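Local coordinates for protein glycerol trinitrate reductase (Agrobacterium tumefaciens, PDB 5EPD) that probably reduces glycerol trinitrate as an FMN-dependent oxidoreductase of the Old Yellow Enzyme family, captured here without its flavin, at residues A[35-40]-A[331-336]; A[71-76]-A[116-121]; A[84-89]-A[130-135]; A[124-129]-A[139-144]; A[228-233]-A[272-277]. One frame throughout, in Å; residues are numbered along the deposited sequence.

Contact 1. Residues A[35-40]-A[331-336]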
# COMPACT_ATOMS: atom_id res chain seq x y z
N ILE A 35 13.19 10.93 7.74
CA ILE A 35 12.36 11.27 8.90
C ILE A 35 12.62 10.49 10.20
O ILE A 35 13.39 9.53 10.26
CB ILE A 35 10.86 11.20 8.55
CG1 ILE A 35 10.42 9.74 8.30
CG2 ILE A 35 10.55 12.11 7.36
CD1 ILE A 35 9.05 9.61 7.68
N THR A 36 11.95 10.97 11.25
CA THR A 36 12.04 10.44 12.60
C THR A 36 10.64 9.93 12.98
O THR A 36 9.64 10.64 12.75
CB THR A 36 12.54 11.54 13.59
OG1 THR A 36 12.81 10.96 14.87
CG2 THR A 36 11.52 12.71 13.73
N LEU A 37 10.57 8.71 13.52
CA LEU A 37 9.30 8.08 13.89
C LEU A 37 9.16 8.00 15.40
O LEU A 37 10.12 7.66 16.07
CB LEU A 37 9.19 6.66 13.32
CG LEU A 37 9.37 6.43 11.82
CD1 LEU A 37 9.06 4.97 11.46
CD2 LEU A 37 8.51 7.36 10.99
N ALA A 38 7.97 8.28 15.92
CA ALA A 38 7.73 8.25 17.37
C ALA A 38 7.84 6.84 17.94
O ALA A 38 8.17 6.68 19.10
CB ALA A 38 6.38 8.87 17.70
N ASN A 39 7.57 5.82 17.13
CA ASN A 39 7.66 4.42 17.56
C ASN A 39 7.75 3.52 16.31
O ASN A 39 7.78 4.00 15.18
CB ASN A 39 6.47 4.04 18.45
CG ASN A 39 5.14 4.27 17.75
OD1 ASN A 39 4.90 3.74 16.65
ND2 ASN A 39 4.28 5.10 18.34
N ARG A 40 7.76 2.22 16.54
CA ARG A 40 8.04 1.27 15.49
C ARG A 40 6.76 0.61 14.97
O ARG A 40 6.81 -0.39 14.22
CB ARG A 40 9.02 0.20 16.01
CG ARG A 40 10.44 0.72 16.15
CD ARG A 40 11.36 -0.36 16.68
NE ARG A 40 12.68 0.19 16.95
CZ ARG A 40 13.77 0.02 16.19
NH1 ARG A 40 13.75 -0.72 15.08
NH2 ARG A 40 14.91 0.60 16.56
N ALA A 331 13.02 -7.67 11.58
CA ALA A 331 12.44 -6.44 11.05
C ALA A 331 12.78 -5.27 11.92
O ALA A 331 13.18 -5.43 13.07
CB ALA A 331 10.93 -6.55 10.94
N ASP A 332 12.58 -4.08 11.35
CA ASP A 332 12.80 -2.81 12.04
C ASP A 332 11.48 -2.12 12.47
O ASP A 332 11.45 -1.40 13.46
CB ASP A 332 13.56 -1.89 11.09
CG ASP A 332 14.79 -2.56 10.52
OD1 ASP A 332 15.61 -3.01 11.34
OD2 ASP A 332 14.90 -2.67 9.26
N LEU A 333 10.41 -2.35 11.69
CA LEU A 333 9.08 -1.84 11.99
C LEU A 333 8.07 -2.98 11.80
O LEU A 333 8.32 -3.95 11.06
CB LEU A 333 8.75 -0.68 11.07
CG LEU A 333 9.79 0.44 11.01
CD1 LEU A 333 9.41 1.46 9.95
CD2 LEU A 333 9.90 1.11 12.37
N ILE A 334 6.93 -2.90 12.49
CA ILE A 334 5.88 -3.87 12.27
C ILE A 334 4.58 -3.12 11.97
O ILE A 334 4.23 -2.15 12.66
CB ILE A 334 5.79 -4.94 13.38
CG1 ILE A 334 4.45 -5.67 13.34
CG2 ILE A 334 5.98 -4.32 14.75
CD1 ILE A 334 4.57 -7.17 13.49
N ALA A 335 3.92 -3.56 10.89
CA ALA A 335 2.71 -2.93 10.38
C ALA A 335 1.54 -3.79 10.78
O ALA A 335 1.59 -4.99 10.55
CB ALA A 335 2.79 -2.77 8.88
N PHE A 336 0.52 -3.17 11.37
CA PHE A 336 -0.74 -3.79 11.81
C PHE A 336 -1.85 -3.26 10.93
O PHE A 336 -1.88 -2.06 10.61
CB PHE A 336 -1.06 -3.37 13.26
CG PHE A 336 -0.08 -3.87 14.27
CD1 PHE A 336 1.12 -3.22 14.46
CD2 PHE A 336 -0.35 -5.01 15.02
CE1 PHE A 336 2.04 -3.68 15.38
CE2 PHE A 336 0.57 -5.48 15.95
CZ PHE A 336 1.77 -4.82 16.12
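L333 and R40 form the dense part of this contact, the place where the last barrel strand meets the segment that leads into the first. The CD2 methyl of L333 lies 3.6 Å from R40 CA and 3.8 Å from R40 CG, and the two side chains cross at about a right angle. Its other methyl, CD1, reaches L37 CD1 at 3.8 Å, so one forked leucine fills the corner between the backbone of R40 and a buried neighbour. Beside it, I334 N donates an almost straight bond to R40 O (3.1 Å, 166°), a backbone link between the last strand and the lead-in to the first.

The other side is more open. From CG to NE the chain of R40 is extended, with CG anti to the carbonyl carbon (chi1 -74°), and it runs past the carbonyl of D332, whose O lies 3.4 Å from R40 CD. NH1 of R40 then turns onto a lone pair of D332 O at 2.9 Å, in the carbonyl plane, with the oxygen slightly tilted from the guanidinium plane. The carboxylate of D332 serves other partners, a salt bridge to R304 and the backbone N of Y311.

Around this joint, I334 continues the pairing with V42 of strand 41-43, L326 of helix 319-327 packs on R40 and I334, and T30 of strand 30-31 touches L37, R40 and L333.

Contact 2. Residues A[71-76]-A[116-121]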
# COMPACT_ATOMS: atom_id res chain seq x y z
N ALA A 71 0.23 6.33 15.75
CA ALA A 71 1.10 5.40 15.00
C ALA A 71 2.41 6.11 14.63
O ALA A 71 2.41 7.25 14.13
CB ALA A 71 0.40 4.86 13.76
N GLY A 72 3.53 5.42 14.88
CA GLY A 72 4.83 5.87 14.39
C GLY A 72 4.78 6.29 12.93
O GLY A 72 5.29 7.35 12.57
N LEU A 73 4.16 5.47 12.08
CA LEU A 73 3.99 5.79 10.66
C LEU A 73 2.66 5.24 10.17
O LEU A 73 2.31 4.07 10.46
CB LEU A 73 5.14 5.18 9.83
CG LEU A 73 5.12 5.40 8.30
CD1 LEU A 73 5.40 6.85 7.93
CD2 LEU A 73 6.11 4.49 7.60
N ILE A 74 1.92 6.07 9.43
CA ILE A 74 0.70 5.63 8.75
C ILE A 74 1.00 5.44 7.28
O ILE A 74 1.57 6.34 6.65
CB ILE A 74 -0.44 6.66 8.87
CG1 ILE A 74 -0.88 6.81 10.30
CG2 ILE A 74 -1.63 6.23 8.00
CD1 ILE A 74 -1.85 7.97 10.51
N ILE A 75 0.63 4.29 6.74
CA ILE A 75 0.61 4.14 5.28
C ILE A 75 -0.84 4.35 4.85
O ILE A 75 -1.75 3.63 5.30
CB ILE A 75 1.04 2.74 4.76
CG1 ILE A 75 2.24 2.17 5.52
CG2 ILE A 75 1.32 2.83 3.26
CD1 ILE A 75 3.54 2.81 5.14
N SER A 76 -1.06 5.32 3.99
CA SER A 76 -2.42 5.57 3.51
C SER A 76 -2.95 4.37 2.78
O SER A 76 -2.20 3.50 2.31
CB SER A 76 -2.45 6.70 2.49
OG SER A 76 -1.90 6.25 1.25
N ARG A 116 3.37 10.77 11.28
CA ARG A 116 3.97 10.62 9.94
C ARG A 116 3.02 9.86 9.02
O ARG A 116 2.27 8.97 9.46
CB ARG A 116 5.31 9.87 10.00
CG ARG A 116 6.29 10.54 10.93
CD ARG A 116 6.87 11.77 10.25
NE ARG A 116 6.83 12.96 11.08
CZ ARG A 116 7.57 14.06 10.86
NH1 ARG A 116 8.42 14.13 9.84
NH2 ARG A 116 7.44 15.10 11.67
N ILE A 117 3.04 10.24 7.76
CA ILE A 117 2.14 9.64 6.77
C ILE A 117 2.78 9.63 5.39
O ILE A 117 3.27 10.64 4.88
CB ILE A 117 0.74 10.29 6.74
CG1 ILE A 117 -0.22 9.43 5.91
CG2 ILE A 117 0.80 11.74 6.23
CD1 ILE A 117 -1.64 9.97 5.90
N VAL A 118 2.76 8.43 4.83
CA VAL A 118 3.28 8.12 3.53
C VAL A 118 2.07 7.71 2.66
O VAL A 118 1.15 7.03 3.13
CB VAL A 118 4.31 7.01 3.72
CG1 VAL A 118 4.49 6.17 2.47
CG2 VAL A 118 5.63 7.63 4.15
N LEU A 119 2.06 8.15 1.40
CA LEU A 119 1.01 7.76 0.44
C LEU A 119 1.39 6.49 -0.37
O LEU A 119 2.46 6.41 -0.99
CB LEU A 119 0.66 8.94 -0.48
CG LEU A 119 -0.44 8.75 -1.54
CD1 LEU A 119 -1.12 10.05 -1.92
CD2 LEU A 119 0.13 8.14 -2.80
N GLN A 120 0.51 5.50 -0.37
CA GLN A 120 0.74 4.30 -1.18
C GLN A 120 0.20 4.45 -2.60
O GLN A 120 -1.01 4.47 -2.82
CB GLN A 120 0.16 3.03 -0.54
CG GLN A 120 0.62 1.74 -1.23
CD GLN A 120 -0.11 0.50 -0.77
OE1 GLN A 120 -1.33 0.47 -0.77
NE2 GLN A 120 0.62 -0.53 -0.43
N LEU A 121 1.13 4.55 -3.55
CA LEU A 121 0.83 4.69 -4.98
C LEU A 121 0.35 3.41 -5.67
O LEU A 121 1.06 2.38 -5.68
CB LEU A 121 2.07 5.16 -5.73
CG LEU A 121 2.64 6.48 -5.25
CD1 LEU A 121 4.03 6.65 -5.85
CD2 LEU A 121 1.71 7.63 -5.61
O HOH W 1 1.39 8.85 12.09
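I74 and I117 lie side by side on one face of two adjacent parallel strands, their side chains meeting obliquely: CG1 of I117 reaches over I74 O and comes 4.1 Å from I74 CB, and equally near I74 CG2. On the opposite face of the sheet L73 reaches across. With CG anti to the backbone N (chi1 179°), its CD1 settles between R116 CB, at 3.7 Å, and V118 CG2, at 3.9 Å, crossing the arginine chain at about a right angle but V118 more obliquely. Further along that face I75 CG2 meets Q120 CB at 4.0 Å, again at a slant.

The backbones between these layers are joined in regular parallel register. I74 N donates to R116 O, V118 N to I74 O and S76 N to V118 O, and a water lies 2.8 Å from both A71 O and R116 O. S76 then departs from the pattern: its OG, not a backbone oxygen, accepts from Q120 N at 3.0 Å (165°), and chi1 of 73° swings the hydroxyl toward that strand.

These are the second and third strands of the (beta/alpha)8 barrel, joined by the crossover through helix 97-112. I75, V118 and Q120 face E194, H196 or P45, whereas L119 and L121 pack on helix 171-187. The chemistry is thus that of a parallel sheet bonded mainly through its main chain, with an apolar face turned to the helices and a face of mixed character turned to E194 and H196, the serine hydroxyl adding one bond.

Contact 3. Residues A[84-89]-A[130-135]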
# COMPACT_ATOMS: atom_id res chain seq x y z
N GLN A 84 -7.14 4.87 -14.98
CA GLN A 84 -6.79 3.60 -15.56
C GLN A 84 -6.40 2.64 -14.44
O GLN A 84 -6.81 1.45 -14.41
CB GLN A 84 -5.62 3.78 -16.54
CG GLN A 84 -5.28 2.51 -17.31
CD GLN A 84 -3.95 2.59 -18.03
OE1 GLN A 84 -2.88 2.51 -17.42
NE2 GLN A 84 -4.01 2.71 -19.35
N GLY A 85 -5.60 3.15 -13.51
CA GLY A 85 -5.19 2.39 -12.35
C GLY A 85 -6.19 2.25 -11.20
O GLY A 85 -5.79 1.74 -10.14
N GLN A 86 -7.45 2.70 -11.37
CA GLN A 86 -8.49 2.50 -10.35
C GLN A 86 -9.17 1.15 -10.54
O GLN A 86 -9.53 0.77 -11.68
CB GLN A 86 -9.56 3.62 -10.39
CG GLN A 86 -10.54 3.60 -9.19
CD GLN A 86 -11.69 4.62 -9.28
OE1 GLN A 86 -11.61 5.61 -10.00
NE2 GLN A 86 -12.76 4.36 -8.53
N GLY A 87 -9.38 0.44 -9.43
CA GLY A 87 -9.99 -0.92 -9.47
C GLY A 87 -11.16 -1.18 -8.54
O GLY A 87 -11.88 -2.14 -8.70
N TYR A 88 -11.32 -0.31 -7.56
CA TYR A 88 -12.46 -0.35 -6.63
C TYR A 88 -13.13 1.02 -6.60
O TYR A 88 -12.43 2.05 -6.74
CB TYR A 88 -11.96 -0.69 -5.22
CG TYR A 88 -11.17 -1.96 -5.16
CD1 TYR A 88 -9.84 -1.98 -5.51
CD2 TYR A 88 -11.76 -3.14 -4.75
CE1 TYR A 88 -9.11 -3.16 -5.43
CE2 TYR A 88 -11.05 -4.31 -4.66
CZ TYR A 88 -9.72 -4.32 -5.00
OH TYR A 88 -9.03 -5.51 -4.93
N GLN A 89 -14.45 1.05 -6.44
CA GLN A 89 -15.17 2.33 -6.38
C GLN A 89 -14.71 3.22 -5.21
O GLN A 89 -14.35 2.72 -4.12
CB GLN A 89 -16.67 2.11 -6.27
CG GLN A 89 -17.13 1.31 -5.05
CD GLN A 89 -18.66 1.23 -4.98
OE1 GLN A 89 -19.34 0.77 -5.93
NE2 GLN A 89 -19.22 1.70 -3.86
N VAL A 130 -14.73 -2.53 -16.14
CA VAL A 130 -15.01 -1.55 -17.22
C VAL A 130 -15.72 -0.30 -16.72
O VAL A 130 -15.39 0.82 -17.11
CB VAL A 130 -15.76 -2.19 -18.43
CG1 VAL A 130 -14.82 -3.08 -19.21
CG2 VAL A 130 -16.98 -3.00 -17.99
N ASN A 131 -16.66 -0.50 -15.82
CA ASN A 131 -17.38 0.62 -15.20
C ASN A 131 -16.50 1.68 -14.51
O ASN A 131 -16.92 2.83 -14.36
CB ASN A 131 -18.46 0.09 -14.21
CG ASN A 131 -19.62 -0.61 -14.92
OD1 ASN A 131 -19.66 -0.68 -16.15
ND2 ASN A 131 -20.56 -1.13 -14.16
N LEU A 132 -15.30 1.32 -14.07
CA LEU A 132 -14.44 2.30 -13.42
C LEU A 132 -13.45 2.92 -14.40
O LEU A 132 -12.87 3.98 -14.10
CB LEU A 132 -13.71 1.68 -12.21
CG LEU A 132 -14.59 1.06 -11.12
CD1 LEU A 132 -13.80 0.12 -10.22
CD2 LEU A 132 -15.24 2.14 -10.29
N GLN A 133 -13.26 2.28 -15.55
CA GLN A 133 -12.19 2.65 -16.49
C GLN A 133 -12.61 3.79 -17.40
O GLN A 133 -13.81 3.96 -17.68
CB GLN A 133 -11.80 1.46 -17.35
CG GLN A 133 -11.06 0.34 -16.61
CD GLN A 133 -9.67 0.74 -16.21
OE1 GLN A 133 -8.95 1.40 -16.96
NE2 GLN A 133 -9.28 0.38 -14.99
N PRO A 134 -11.62 4.58 -17.90
CA PRO A 134 -11.94 5.64 -18.87
C PRO A 134 -12.64 5.10 -20.12
O PRO A 134 -12.19 4.13 -20.74
CB PRO A 134 -10.57 6.23 -19.23
CG PRO A 134 -9.65 5.81 -18.13
CD PRO A 134 -10.18 4.50 -17.62
N ASN A 135 -13.77 5.74 -20.44
CA ASN A 135 -14.62 5.39 -21.57
C ASN A 135 -15.16 3.96 -21.54
O ASN A 135 -15.46 3.40 -22.59
CB ASN A 135 -13.86 5.61 -22.89
CG ASN A 135 -13.14 6.94 -22.93
OD1 ASN A 135 -13.67 7.97 -22.53
ND2 ASN A 135 -11.90 6.91 -23.39
O HOH W 2 -13.67 5.21 -12.02
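Q133 NE2 is held by two oxygens: it donates to Q84 O across the contact at 2.8 Å (164°), and S128 OG is a second partner. Q84 O lies within 5° of the plane of the Q133 amide, although the nitrogen sits somewhat tilted from the plane of the carbonyl it serves. Such a grip fixes the rotation of the amide, which reaches this position through a bend at chi2 (-70°). The same bend brings OE1 of Q133 alongside Q84, 3.4 Å from its CA. The two side chains cross obliquely, and OE1 of Q84 is bonded to H123. The ring of P134 completes this end, with CD 4.0 Å from Q84 N.

Both segments belong to the long loops that follow the second and third strands of the (beta/alpha)8 barrel, the end at which enzymes of this fold carry their active sites. Here the two loops are laced together side chain to backbone, without any shared sheet.

L132 supplies the apolar part. One methyl, CD1, presses on the G87-Y88 peptide, 3.3 Å from G87 O. The other, CD2, sits between Q86 NE2 at 3.8 Å and Q89 CA at 3.9 Å, the leucine and the extended Q86 chain meeting at about a right angle. Q86 is itself steadied within its segment, since NE2 donates to Y88 O at 2.9 Å with the oxygen close to the amide plane. A water donates to L132 O and, weakly, to Q86 OE1; Q83 NE2 also reaches L132 O, while V153 of strand 150-153 touches L132.

Contact 4. Residues A[124-129]-A[139-144]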
# COMPACT_ATOMS: atom_id res chain seq x y z
N VAL A 124 -3.97 -0.73 -10.17
CA VAL A 124 -4.56 -2.08 -10.02
C VAL A 124 -4.36 -3.07 -11.16
O VAL A 124 -4.60 -4.28 -11.01
CB VAL A 124 -6.08 -2.00 -9.73
CG1 VAL A 124 -6.31 -1.20 -8.45
CG2 VAL A 124 -6.86 -1.47 -10.93
N GLY A 125 -3.96 -2.59 -12.33
CA GLY A 125 -3.85 -3.45 -13.50
C GLY A 125 -5.18 -4.15 -13.77
O GLY A 125 -6.23 -3.50 -13.83
N ARG A 126 -5.13 -5.47 -13.92
CA ARG A 126 -6.34 -6.22 -14.33
C ARG A 126 -7.42 -6.36 -13.26
O ARG A 126 -8.55 -6.84 -13.57
CB ARG A 126 -5.95 -7.62 -14.81
CG ARG A 126 -5.49 -8.54 -13.71
CD ARG A 126 -4.79 -9.75 -14.28
NE ARG A 126 -4.40 -10.65 -13.20
CZ ARG A 126 -4.17 -11.96 -13.33
NH1 ARG A 126 -4.28 -12.60 -14.49
NH2 ARG A 126 -3.81 -12.63 -12.25
N ILE A 127 -7.10 -5.96 -12.01
CA ILE A 127 -8.07 -6.00 -10.91
C ILE A 127 -8.88 -4.70 -10.93
O ILE A 127 -8.71 -3.81 -10.07
CB ILE A 127 -7.39 -6.26 -9.56
CG1 ILE A 127 -6.60 -7.57 -9.63
CG2 ILE A 127 -8.42 -6.40 -8.44
CD1 ILE A 127 -5.86 -7.90 -8.35
N SER A 128 -9.75 -4.61 -11.94
CA SER A 128 -10.68 -3.49 -12.12
C SER A 128 -11.91 -3.94 -12.90
O SER A 128 -12.10 -5.13 -13.18
CB SER A 128 -9.98 -2.34 -12.86
OG SER A 128 -10.78 -1.16 -12.86
N HIS A 129 -12.76 -2.99 -13.24
CA HIS A 129 -13.99 -3.28 -13.97
C HIS A 129 -14.19 -2.18 -14.99
O HIS A 129 -13.82 -1.03 -14.74
CB HIS A 129 -15.17 -3.36 -13.00
CG HIS A 129 -16.42 -3.94 -13.58
ND1 HIS A 129 -17.35 -3.18 -14.26
CD2 HIS A 129 -16.92 -5.20 -13.55
CE1 HIS A 129 -18.35 -3.95 -14.64
NE2 HIS A 129 -18.12 -5.18 -14.22
N PRO A 139 -9.69 -2.98 -18.47
CA PRO A 139 -8.52 -2.76 -17.61
C PRO A 139 -7.24 -3.20 -18.32
O PRO A 139 -7.30 -3.96 -19.31
CB PRO A 139 -8.78 -3.68 -16.41
CG PRO A 139 -10.19 -4.15 -16.51
CD PRO A 139 -10.56 -4.05 -17.96
N VAL A 140 -6.10 -2.75 -17.82
CA VAL A 140 -4.83 -3.08 -18.48
C VAL A 140 -3.97 -4.02 -17.63
O VAL A 140 -4.12 -4.09 -16.40
CB VAL A 140 -4.04 -1.82 -18.89
CG1 VAL A 140 -4.86 -1.01 -19.87
CG2 VAL A 140 -3.63 -1.01 -17.66
N ALA A 141 -3.10 -4.77 -18.30
CA ALA A 141 -2.38 -5.86 -17.68
C ALA A 141 -1.20 -6.24 -18.59
O ALA A 141 -1.20 -5.87 -19.77
CB ALA A 141 -3.32 -7.04 -17.52
N PRO A 142 -0.21 -6.99 -18.06
CA PRO A 142 0.89 -7.44 -18.92
C PRO A 142 0.43 -8.43 -20.03
O PRO A 142 0.91 -8.35 -21.16
CB PRO A 142 1.85 -8.14 -17.94
CG PRO A 142 0.98 -8.58 -16.79
CD PRO A 142 -0.08 -7.50 -16.68
N SER A 143 -0.50 -9.33 -19.70
CA SER A 143 -1.05 -10.29 -20.63
C SER A 143 -2.56 -10.29 -20.43
O SER A 143 -3.04 -9.97 -19.34
CB SER A 143 -0.48 -11.68 -20.35
OG SER A 143 0.94 -11.63 -20.35
N ALA A 144 -3.30 -10.64 -21.49
CA ALA A 144 -4.77 -10.69 -21.45
C ALA A 144 -5.25 -11.98 -20.77
O ALA A 144 -5.68 -12.92 -21.42
CB ALA A 144 -5.33 -10.57 -22.87
O HOH W 3 -6.40 -1.40 -15.33
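P139 packs against the turn of the other segment: its CB lies 3.6 Å from G125 O and 4.0 Å from S128 CB, while CG rests 4.0 Å from S128 O. A second patch, farther along, is made by two beta carbons, R126 CB and A141 CB, 3.8 Å apart. Beside the proline patch a water bridges the backbones, donating to G125 O at 2.6 Å and accepting from V140 N at 2.8 Å.

What positions these groups is a type II' beta turn from V124 to I127, closed by I127 N to V124 O, with G125 at positive phi. The first torsion of R126 (chi1 71°) puts CG between its backbone N and carbonyl carbon, and the chain then runs extended away from the contact to I145 O. Q205 of helix 202-207 bonds to R126 N and V124 O and touches A141. The hydroxyl of S128 is turned to Q86 O, leaving its CB for the proline. Beyond them, strand 140-141 pairs with strand 164-165.

Chemically, then, the two segments are joined by carbon packing and a shared water, with no direct hydrogen bond between them, although the contact is buried.

Contact 5. Residues A[228-233]-A[272-277]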
# COMPACT_ATOMS: atom_id res chain seq x y z
N LEU A 228 9.33 -3.72 -14.88
CA LEU A 228 8.43 -2.58 -14.65
C LEU A 228 8.52 -2.13 -13.20
O LEU A 228 8.70 -0.94 -12.94
CB LEU A 228 6.99 -2.91 -15.03
CG LEU A 228 6.00 -1.75 -15.01
CD1 LEU A 228 6.40 -0.68 -16.02
CD2 LEU A 228 4.60 -2.26 -15.27
N MET A 229 8.44 -3.08 -12.25
CA MET A 229 8.48 -2.73 -10.82
C MET A 229 9.71 -1.89 -10.49
O MET A 229 9.61 -0.86 -9.82
CB MET A 229 8.46 -4.00 -9.92
CG MET A 229 8.37 -3.73 -8.41
SD MET A 229 8.34 -5.24 -7.40
CE MET A 229 6.76 -5.96 -7.90
N LEU A 230 10.87 -2.34 -10.98
CA LEU A 230 12.13 -1.67 -10.73
C LEU A 230 12.22 -0.32 -11.45
O LEU A 230 12.72 0.65 -10.87
CB LEU A 230 13.30 -2.59 -11.14
CG LEU A 230 13.45 -3.91 -10.37
CD1 LEU A 230 14.59 -4.71 -11.00
CD2 LEU A 230 13.72 -3.67 -8.88
N GLU A 231 11.73 -0.26 -12.68
CA GLU A 231 11.67 1.01 -13.40
C GLU A 231 10.81 2.01 -12.69
O GLU A 231 11.15 3.19 -12.61
CB GLU A 231 11.16 0.83 -14.83
CG GLU A 231 12.26 0.35 -15.77
CD GLU A 231 11.77 0.02 -17.16
OE1 GLU A 231 10.56 0.19 -17.40
OE2 GLU A 231 12.60 -0.43 -17.98
N VAL A 232 9.68 1.53 -12.16
CA VAL A 232 8.75 2.42 -11.46
C VAL A 232 9.39 2.96 -10.17
O VAL A 232 9.43 4.16 -9.94
CB VAL A 232 7.37 1.75 -11.21
CG1 VAL A 232 6.56 2.51 -10.17
CG2 VAL A 232 6.57 1.64 -12.50
N THR A 233 9.94 2.08 -9.34
CA THR A 233 10.62 2.50 -8.11
C THR A 233 11.85 3.41 -8.38
O THR A 233 12.12 4.34 -7.63
CB THR A 233 11.04 1.26 -7.28
OG1 THR A 233 9.96 0.33 -7.21
CG2 THR A 233 11.48 1.64 -5.87
N ASP A 272 17.56 -7.48 -4.28
CA ASP A 272 18.92 -7.06 -4.67
C ASP A 272 18.89 -5.73 -5.43
O ASP A 272 19.61 -4.79 -5.13
CB ASP A 272 19.59 -8.11 -5.58
CG ASP A 272 20.05 -9.35 -4.83
OD1 ASP A 272 20.33 -9.25 -3.61
OD2 ASP A 272 20.11 -10.42 -5.49
N LYS A 273 18.06 -5.70 -6.46
CA LYS A 273 17.93 -4.51 -7.28
C LYS A 273 17.32 -3.31 -6.52
O LYS A 273 17.72 -2.15 -6.75
CB LYS A 273 17.09 -4.86 -8.50
CG LYS A 273 17.87 -5.72 -9.49
CD LYS A 273 18.80 -4.83 -10.31
CE LYS A 273 19.52 -5.60 -11.40
NZ LYS A 273 20.91 -5.97 -11.01
N LEU A 274 16.37 -3.58 -5.63
CA LEU A 274 15.79 -2.51 -4.82
C LEU A 274 16.85 -1.94 -3.92
O LEU A 274 16.97 -0.73 -3.81
CB LEU A 274 14.60 -2.99 -3.98
CG LEU A 274 13.33 -3.24 -4.78
CD1 LEU A 274 12.39 -4.10 -3.93
CD2 LEU A 274 12.69 -1.93 -5.22
N ASP A 275 17.62 -2.81 -3.27
CA ASP A 275 18.69 -2.34 -2.40
C ASP A 275 19.69 -1.47 -3.17
O ASP A 275 20.18 -0.45 -2.65
CB ASP A 275 19.43 -3.50 -1.77
CG ASP A 275 20.36 -3.05 -0.65
OD1 ASP A 275 19.93 -2.26 0.22
OD2 ASP A 275 21.52 -3.48 -0.64
N ALA A 276 19.98 -1.86 -4.40
CA ALA A 276 20.89 -1.13 -5.25
C ALA A 276 20.41 0.29 -5.53
O ALA A 276 21.23 1.20 -5.65
CB ALA A 276 21.12 -1.87 -6.57
N LEU A 277 19.09 0.48 -5.64
CA LEU A 277 18.50 1.82 -5.85
C LEU A 277 18.59 2.72 -4.60
O LEU A 277 18.33 3.92 -4.68
CB LEU A 277 17.05 1.72 -6.30
CG LEU A 277 16.82 1.26 -7.74
CD1 LEU A 277 15.39 0.79 -7.99
CD2 LEU A 277 17.19 2.39 -8.68
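Apolar packing carries almost all of this contact, and L230 is at its middle. Its two methyls straddle the first carbon of K273: CD1 comes within 3.5 Å of K273 CB and CD2 within 3.6 Å, with CD1 touching K273 CG as well. The two side chains cross at about a right angle, and the lysine, bent at chi2 (-79°), carries its amine away from the interface. L230 CD2 also approaches L274 CG at 4.1 Å, and L277 CD1 rests 3.9 Å from the backbone oxygen of L230. One helical turn on, CG2 of T233 meets L274 CD2 at 3.8 Å, again close to perpendicular.

No hydrogen bond crosses the contact. Within helix 227-240, T233 OG1 donates to M229 O at 2.9 Å, and T233 N reaches the same oxygen from the opposite face of its carbonyl plane. With chi1 at -46° the hydroxyl is folded back on the helix and the methyl is presented to L274.

The axes of the short segments come no nearer than 10.5 Å and run 13° from parallel. Beneath them lies strand 245-249, whose I247 is touched by M229, T233 and L274, while I279 adds to the patch on T233 and L274. Neighbouring helices running side by side outside the strand that connects them are characteristic of the outer layer of a (beta/alpha)8 barrel.

How the contacts relate
The five contacts sample one (beta/alpha)8 barrel from base to rim. Contacts 1 and 2 share its sheet, their centres 11 Å apart, and touch where N39 OD1 forms a weak 2.8 Å bond with G72 N. At the far side of the chain centre, with centres about 33 Å from that of contact 1, contacts 3 and 4 have centres 10 Å apart and touch in the loops beyond the strand ends. S128 ties these two together through Q86 and Q133, and G87 CA lies 3.5 Å from V124 CG2. Contact 5 belongs to the helical shell, its centre 21 Å from that of contact 2. FMN is absent here; in this family the flavin site lies at the barrel's C-terminal end, the end from which the loops of contacts 3 and 4 spring.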